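Local coordinates for peptidoglycan-recognition protein SD (Drosophila melanogaster, PDB 2RKQ), which binds bacterial peptidoglycan in innate immunity and activates the Toll pathway in response to Gram-positive bacteria, at residues E1-K13 against G73-Q85. Residues are numbered along the deposited sequence; the frame is centred on the assembly and turned at random.
Sequences EVPIVTRAEWNAK and GNGKVYEGRSPSQ
Val-5 joins the edge of strand 77-79 as a parallel partner. Its N donates to Val-77 O at 2.7 Å, and its O accepts from Glu-79 N at 2.8 Å. One water continues the pairing, donating to Pro-3 O and accepting from Val-77 N. Beyond Val-5 the side chain of Glu-79 takes over: extended, it brings OE1 to Arg-7 N at 3.0 Å. Arg-7 N meets OE1 on its anti side, somewhat out of the carboxylate plane. Trp-10 NE1 reaches Glu-79 O at 2.7 Å, with the oxygen at the ring edge and close to its plane. Val-5 and Tyr-78 lie side by side, Val-5 CG2 over the phenol face. The Tyr-78 edge turns toward the Trp-10 face in an offset edge-to-face pair, planes 76° apart. With an alanine at Trp-10, Glu-79 O is likely to lose this donor and the Tyr-78 edge its aromatic partner. On the other face, Ile-4 CD1 packs on Val-77 CG1 at 3.6 Å. Arg-7 bends at chi3 (71°), sending NH1 to Gly-80 O in a weak bond; NH2 holds Lys-13 O and forms a salt bridge with Asp-64. Asn-74 ND2 donates to Tyr-78 OH. Trp-10 and Tyr-78 rest on helix 42-58, whereas Val-2, Ile-4 and Val-77 face helix 113-128. Strand 4-5 is outermost on one side of the amidase-type PGRP fold's mixed sheet, with 69-71 antiparallel beyond 77-79.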
ATOM      1  N   GLU A   1      17.342  -3.660   0.983  1.00 22.66           N
ATOM      2  CA  GLU A   1      16.605  -3.119   2.163  1.00 22.68           C
ATOM      3  C   GLU A   1      16.114  -1.718   1.856  1.00 21.95           C
ATOM      4  O   GLU A   1      16.623  -1.068   0.949  1.00 22.10           O
ATOM      5  CB  GLU A   1      17.503  -3.119   3.404  1.00 23.45           C
ATOM      6  CG  GLU A   1      17.678  -4.511   4.046  1.00 27.19           C
ATOM      7  CD  GLU A   1      18.597  -5.473   3.268  1.00 32.75           C
ATOM      8  OE1 GLU A   1      18.568  -5.503   2.013  1.00 34.97           O
ATOM      9  OE2 GLU A   1      19.344  -6.235   3.924  1.00 35.99           O
ATOM     10  N   VAL A   2      15.110  -1.265   2.603  1.00 20.11           N
ATOM     11  CA  VAL A   2      14.571   0.082   2.451  1.00 19.39           C
ATOM     12  C   VAL A   2      14.121   0.595   3.827  1.00 18.20           C
ATOM     13  O   VAL A   2      13.489  -0.136   4.604  1.00 18.48           O
ATOM     14  CB  VAL A   2      13.449   0.131   1.365  1.00 19.47           C
ATOM     15  CG1 VAL A   2      12.286  -0.794   1.722  1.00 20.39           C
ATOM     16  CG2 VAL A   2      12.984   1.553   1.107  1.00 20.07           C
ATOM     17  N   PRO A   3      14.482   1.850   4.165  1.00 16.89           N
ATOM     18  CA  PRO A   3      14.023   2.334   5.445  1.00 16.30           C
ATOM     19  C   PRO A   3      12.507   2.489   5.444  1.00 16.26           C
ATOM     20  O   PRO A   3      11.884   2.652   4.387  1.00 16.37           O
ATOM     21  CB  PRO A   3      14.724   3.693   5.619  1.00 16.71           C
ATOM     22  CG  PRO A   3      15.659   3.845   4.488  1.00 17.28           C
ATOM     23  CD  PRO A   3      15.286   2.844   3.432  1.00 16.28           C
ATOM     24  N   ILE A   4      11.938   2.377   6.631  1.00 15.04           N
ATOM     25  CA  ILE A   4      10.496   2.508   6.809  1.00 14.37           C
ATOM     26  C   ILE A   4      10.275   3.687   7.743  1.00 13.77           C
ATOM     27  O   ILE A   4      10.892   3.772   8.808  1.00 14.01           O
ATOM     28  CB  ILE A   4       9.877   1.232   7.429  1.00 14.64           C
ATOM     29  CG1 ILE A   4      10.154  -0.016   6.568  1.00 16.05           C
ATOM     30  CG2 ILE A   4       8.350   1.410   7.683  1.00 14.81           C
ATOM     31  CD1 ILE A   4       9.611   0.074   5.151  1.00 15.78           C
ATOM     32  N   VAL A   5       9.419   4.619   7.331  1.00 13.34           N
ATOM     33  CA  VAL A   5       8.956   5.658   8.244  1.00 12.64           C
ATOM     34  C   VAL A   5       7.877   5.027   9.107  1.00 13.34           C
ATOM     35  O   VAL A   5       6.747   4.804   8.655  1.00 13.54           O
ATOM     36  CB  VAL A   5       8.391   6.858   7.494  1.00 12.18           C
ATOM     37  CG1 VAL A   5       7.924   7.937   8.488  1.00 13.66           C
ATOM     38  CG2 VAL A   5       9.421   7.433   6.509  1.00 12.09           C
ATOM     39  N   THR A   6       8.233   4.719  10.343  1.00 13.28           N
ATOM     40  CA  THR A   6       7.322   4.023  11.228  1.00 14.17           C
ATOM     41  C   THR A   6       6.153   4.909  11.598  1.00 13.21           C
ATOM     42  O   THR A   6       6.188   6.130  11.423  1.00 13.54           O
ATOM     43  CB  THR A   6       8.008   3.582  12.508  1.00 14.89           C
ATOM     44  OG1 THR A   6       8.462   4.737  13.219  1.00 16.84           O
ATOM     45  CG2 THR A   6       9.177   2.640  12.205  1.00 17.21           C
ATOM     46  N   ARG A   7       5.107   4.270  12.106  1.00 13.06           N
ATOM     47  CA  ARG A   7       3.914   4.990  12.510  1.00 13.29           C
ATOM     48  C   ARG A   7       4.261   6.161  13.417  1.00 13.45           C
ATOM     49  O   ARG A   7       3.748   7.257  13.238  1.00 14.10           O
ATOM     50  CB  ARG A   7       2.943   4.045  13.215  1.00 12.75           C
ATOM     51  CG  ARG A   7       2.389   2.920  12.326  1.00 12.71           C
ATOM     52  CD  ARG A   7       1.427   2.054  13.117  1.00 12.55           C
ATOM     53  NE  ARG A   7       0.174   2.766  13.402  1.00 12.22           N
ATOM     54  CZ  ARG A   7      -0.937   2.644  12.666  1.00 12.41           C
ATOM     55  NH1 ARG A   7      -0.961   1.875  11.586  1.00 13.13           N
ATOM     56  NH2 ARG A   7      -2.039   3.305  13.013  1.00 12.64           N
ATOM     57  N   ALA A   8       5.141   5.938  14.398  1.00 14.32           N
ATOM     58  CA  ALA A   8       5.505   7.030  15.308  1.00 15.38           C
ATOM     59  C   ALA A   8       6.169   8.191  14.564  1.00 14.84           C
ATOM     60  O   ALA A   8       5.947   9.370  14.883  1.00 15.61           O
ATOM     61  CB  ALA A   8       6.416   6.524  16.423  1.00 16.30           C
ATOM     62  N   GLU A   9       6.984   7.849  13.570  1.00 14.94           N
ATOM     63  CA  GLU A   9       7.726   8.853  12.792  1.00 14.83           C
ATOM     64  C   GLU A   9       6.843   9.725  11.910  1.00 15.09           C
ATOM     65  O   GLU A   9       7.233  10.839  11.570  1.00 16.19           O
ATOM     66  CB  GLU A   9       8.820   8.188  11.961  1.00 14.94           C
ATOM     67  CG  GLU A   9      10.003   7.692  12.783  1.00 17.18           C
ATOM     68  CD  GLU A   9      10.940   6.861  11.933  1.00 18.93           C
ATOM     69  OE1 GLU A   9      11.906   7.433  11.389  1.00 23.36           O
ATOM     70  OE2 GLU A   9      10.692   5.654  11.786  1.00 19.75           O
ATOM     71  N   TRP A  10       5.650   9.243  11.549  1.00 13.27           N
ATOM     72  CA  TRP A  10       4.691  10.116  10.906  1.00 13.82           C
ATOM     73  C   TRP A  10       3.554  10.575  11.810  1.00 13.75           C
ATOM     74  O   TRP A  10       2.577  11.163  11.348  1.00 14.16           O
ATOM     75  CB  TRP A  10       4.186   9.553   9.567  1.00 13.28           C
ATOM     76  CG  TRP A  10       3.487   8.204   9.550  1.00 10.95           C
ATOM     77  CD1 TRP A  10       4.064   6.987   9.334  1.00 12.34           C
ATOM     78  CD2 TRP A  10       2.070   7.978   9.581  1.00 11.70           C
ATOM     79  NE1 TRP A  10       3.097   5.998   9.287  1.00 11.26           N
ATOM     80  CE2 TRP A  10       1.866   6.581   9.444  1.00  9.78           C
ATOM     81  CE3 TRP A  10       0.948   8.817   9.738  1.00 11.75           C
ATOM     82  CZ2 TRP A  10       0.603   6.003   9.448  1.00 11.36           C
ATOM     83  CZ3 TRP A  10      -0.314   8.238   9.734  1.00 12.44           C
ATOM     84  CH2 TRP A  10      -0.480   6.841   9.586  1.00 12.72           C
ATOM     85  N   ASN A  11       3.714  10.328  13.104  1.00 14.77           N
ATOM     86  CA  ASN A  11       2.763  10.765  14.123  1.00 15.62           C
ATOM     87  C   ASN A  11       1.367  10.227  13.848  1.00 15.28           C
ATOM     88  O   ASN A  11       0.366  10.946  13.944  1.00 16.11           O
ATOM     89  CB  ASN A  11       2.765  12.295  14.262  1.00 16.66           C
ATOM     90  CG  ASN A  11       2.042  12.763  15.499  1.00 20.79           C
ATOM     91  OD1 ASN A  11       2.068  12.093  16.545  1.00 26.32           O
ATOM     92  ND2 ASN A  11       1.367  13.901  15.389  1.00 24.51           N
ATOM     93  N   ALA A  12       1.314   8.946  13.504  1.00 14.40           N
ATOM     94  CA  ALA A  12       0.053   8.251  13.308  1.00 14.14           C
ATOM     95  C   ALA A  12      -0.796   8.267  14.560  1.00 14.74           C
ATOM     96  O   ALA A  12      -0.263   8.278  15.668  1.00 15.84           O
ATOM     97  CB  ALA A  12       0.340   6.801  12.922  1.00 13.98           C
ATOM     98  N   LYS A  13      -2.108   8.227  14.380  1.00 13.97           N
ATOM     99  CA  LYS A  13      -2.998   7.830  15.463  1.00 14.40           C
ATOM    100  C   LYS A  13      -2.991   6.311  15.550  1.00 14.38           C
ATOM    101  O   LYS A  13      -2.742   5.619  14.561  1.00 13.95           O
ATOM    102  CB  LYS A  13      -4.403   8.365  15.223  1.00 15.30           C
ATOM    103  CG  LYS A  13      -4.402   9.893  15.177  1.00 18.20           C
ATOM    104  CD  LYS A  13      -5.760  10.517  15.348  1.00 21.72           C
ATOM    105  CE  LYS A  13      -5.605  12.048  15.473  1.00 21.99           C
ATOM    106  NZ  LYS A  13      -5.052  12.506  16.807  1.00 20.94           N
ATOM    107  N   GLY A  73       5.765  10.417  -2.948  1.00 12.14           N
ATOM    108  CA  GLY A  73       6.516  10.879  -4.114  1.00 13.29           C
ATOM    109  C   GLY A  73       7.925  11.309  -3.779  1.00 13.50           C
ATOM    110  O   GLY A  73       8.751  11.505  -4.662  1.00 14.49           O
ATOM    111  N   ASN A  74       8.209  11.461  -2.486  1.00 13.20           N
ATOM    112  CA  ASN A  74       9.580  11.657  -2.003  1.00 12.86           C
ATOM    113  C   ASN A  74      10.396  10.367  -1.953  1.00 12.43           C
ATOM    114  O   ASN A  74      11.562  10.368  -1.524  1.00 14.20           O
ATOM    115  CB  ASN A  74       9.559  12.265  -0.599  1.00 13.16           C
ATOM    116  CG  ASN A  74       8.849  11.370   0.421  1.00 13.13           C
ATOM    117  OD1 ASN A  74       8.210  10.366   0.077  1.00 12.26           O
ATOM    118  ND2 ASN A  74       8.973  11.738   1.702  1.00 11.40           N
ATOM    119  N   GLY A  75       9.761   9.255  -2.340  1.00 12.51           N
ATOM    120  CA  GLY A  75      10.434   7.960  -2.359  1.00 13.02           C
ATOM    121  C   GLY A  75      10.460   7.225  -1.034  1.00 13.35           C
ATOM    122  O   GLY A  75      11.085   6.168  -0.933  1.00 14.94           O
ATOM    123  N   LYS A  76       9.793   7.774  -0.022  1.00 12.37           N
ATOM    124  CA  LYS A  76       9.801   7.158   1.309  1.00 11.77           C
ATOM    125  C   LYS A  76       8.644   6.199   1.478  1.00 11.25           C
ATOM    126  O   LYS A  76       7.559   6.409   0.937  1.00 11.10           O
ATOM    127  CB  LYS A  76       9.767   8.220   2.404  1.00 12.44           C
ATOM    128  CG  LYS A  76      11.110   8.936   2.534  1.00 14.09           C
ATOM    129  CD  LYS A  76      11.179   9.800   3.775  1.00 16.93           C
ATOM    130  CE  LYS A  76      12.604  10.327   3.985  1.00 19.51           C
ATOM    131  NZ  LYS A  76      12.715  11.072   5.246  0.50 20.72           N
ATOM    132  N   VAL A  77       8.896   5.153   2.259  1.00 10.57           N
ATOM    133  CA  VAL A  77       7.896   4.128   2.539  1.00 10.92           C
ATOM    134  C   VAL A  77       7.417   4.361   3.960  1.00 10.95           C
ATOM    135  O   VAL A  77       8.225   4.417   4.883  1.00 12.27           O
ATOM    136  CB  VAL A  77       8.477   2.721   2.457  1.00 10.87           C
ATOM    137  CG1 VAL A  77       7.404   1.698   2.853  1.00 10.96           C
ATOM    138  CG2 VAL A  77       9.038   2.445   1.052  1.00 11.75           C
ATOM    139  N   TYR A  78       6.102   4.549   4.101  1.00 11.07           N
ATOM    140  CA  TYR A  78       5.464   4.801   5.396  1.00 10.60           C
ATOM    141  C   TYR A  78       4.729   3.564   5.868  1.00 10.76           C
ATOM    142  O   TYR A  78       3.999   2.916   5.112  1.00 10.45           O
ATOM    143  CB  TYR A  78       4.495   5.982   5.294  1.00 10.87           C
ATOM    144  CG  TYR A  78       5.183   7.259   4.925  1.00 10.85           C
ATOM    145  CD1 TYR A  78       5.506   7.530   3.598  1.00 10.24           C
ATOM    146  CD2 TYR A  78       5.533   8.183   5.900  1.00 11.12           C
ATOM    147  CE1 TYR A  78       6.180   8.689   3.242  1.00 11.46           C
ATOM    148  CE2 TYR A  78       6.217   9.357   5.568  1.00 10.89           C
ATOM    149  CZ  TYR A  78       6.539   9.602   4.230  1.00 10.60           C
ATOM    150  OH  TYR A  78       7.223  10.749   3.881  1.00 11.98           O
ATOM    151  N   GLU A  79       4.912   3.250   7.134  1.00 11.03           N
ATOM    152  CA  GLU A  79       4.256   2.110   7.749  1.00 11.43           C
ATOM    153  C   GLU A  79       2.782   2.379   8.052  1.00 11.72           C
ATOM    154  O   GLU A  79       2.446   3.409   8.641  1.00 11.37           O
ATOM    155  CB  GLU A  79       4.949   1.798   9.065  1.00 11.94           C
ATOM    156  CG  GLU A  79       4.345   0.619   9.784  1.00 13.12           C
ATOM    157  CD  GLU A  79       5.014   0.357  11.117  1.00 15.36           C
ATOM    158  OE1 GLU A  79       5.540   1.312  11.746  1.00 14.55           O
ATOM    159  OE2 GLU A  79       4.988  -0.820  11.525  1.00 18.71           O
ATOM    160  N   GLY A  80       1.936   1.442   7.635  1.00 10.85           N
ATOM    161  CA  GLY A  80       0.504   1.465   7.947  1.00 10.94           C
ATOM    162  C   GLY A  80       0.171   0.358   8.929  1.00 11.71           C
ATOM    163  O   GLY A  80       0.824   0.217   9.975  1.00 11.99           O
ATOM    164  N   ARG A  81      -0.853  -0.436   8.608  1.00 11.19           N
ATOM    165  CA  ARG A  81      -1.166  -1.611   9.437  1.00 12.19           C
ATOM    166  C   ARG A  81      -0.039  -2.619   9.449  1.00 12.69           C
ATOM    167  O   ARG A  81       0.736  -2.705   8.499  1.00 12.32           O
ATOM    168  CB  ARG A  81      -2.408  -2.332   8.918  1.00 11.57           C
ATOM    169  CG  ARG A  81      -3.639  -1.491   8.948  1.00 12.14           C
ATOM    170  CD  ARG A  81      -4.843  -2.233   8.360  1.00 11.35           C
ATOM    171  NE  ARG A  81      -5.944  -1.278   8.317  1.00 10.22           N
ATOM    172  CZ  ARG A  81      -7.240  -1.579   8.443  1.00 10.57           C
ATOM    173  NH1 ARG A  81      -7.658  -2.838   8.584  1.00 10.98           N
ATOM    174  NH2 ARG A  81      -8.131  -0.586   8.425  1.00 11.25           N
ATOM    175  N   SER A  82       0.041  -3.416  10.519  1.00 13.52           N
ATOM    176  CA  SER A  82       0.958  -4.534  10.562  1.00 14.74           C
ATOM    177  C   SER A  82       0.585  -5.564   9.502  1.00 14.05           C
ATOM    178  O   SER A  82      -0.601  -5.772   9.255  1.00 13.91           O
ATOM    179  CB  SER A  82       0.870  -5.219  11.921  1.00 14.98           C
ATOM    180  OG  SER A  82       1.682  -6.373  11.922  1.00 18.45           O
ATOM    181  N   PRO A  83       1.579  -6.230   8.885  1.00 15.24           N
ATOM    182  CA  PRO A  83       1.234  -7.299   7.963  1.00 14.84           C
ATOM    183  C   PRO A  83       0.381  -8.415   8.559  1.00 15.05           C
ATOM    184  O   PRO A  83      -0.262  -9.140   7.796  1.00 14.84           O
ATOM    185  CB  PRO A  83       2.604  -7.841   7.535  1.00 15.70           C
ATOM    186  CG  PRO A  83       3.512  -6.676   7.697  1.00 17.61           C
ATOM    187  CD  PRO A  83       3.041  -6.010   8.934  1.00 15.76           C
ATOM    188  N   SER A  84       0.375  -8.570   9.889  1.00 14.64           N
ATOM    189  CA  SER A  84      -0.502  -9.574  10.507  1.00 14.52           C
ATOM    190  C   SER A  84      -1.879  -9.028  10.853  1.00 14.22           C
ATOM    191  O   SER A  84      -2.652  -9.674  11.569  1.00 14.09           O
ATOM    192  CB  SER A  84       0.107 -10.211  11.772  1.00 15.64           C
ATOM    193  OG  SER A  84       1.513 -10.259  11.757  0.50 15.86           O
ATOM    194  N   GLN A  85      -2.174  -7.821  10.377  1.00 13.30           N
ATOM    195  CA  GLN A  85      -3.511  -7.248  10.520  1.00 13.22           C
ATOM    196  C   GLN A  85      -4.114  -7.140   9.132  1.00 12.09           C
ATOM    197  O   GLN A  85      -3.503  -6.565   8.237  1.00 12.74           O
ATOM    198  CB  GLN A  85      -3.456  -5.846  11.163  1.00 13.69           C
ATOM    199  CG  GLN A  85      -3.065  -5.869  12.628  1.00 15.25           C
ATOM    200  CD  GLN A  85      -2.866  -4.479  13.214  1.00 14.71           C
ATOM    201  OE1 GLN A  85      -3.281  -4.206  14.356  1.00 18.39           O
ATOM    202  NE2 GLN A  85      -2.183  -3.614  12.486  1.00 13.41           N
TER
HETATM  203  O   HOH W   1      11.659   4.674   2.812  1.00 19.03           O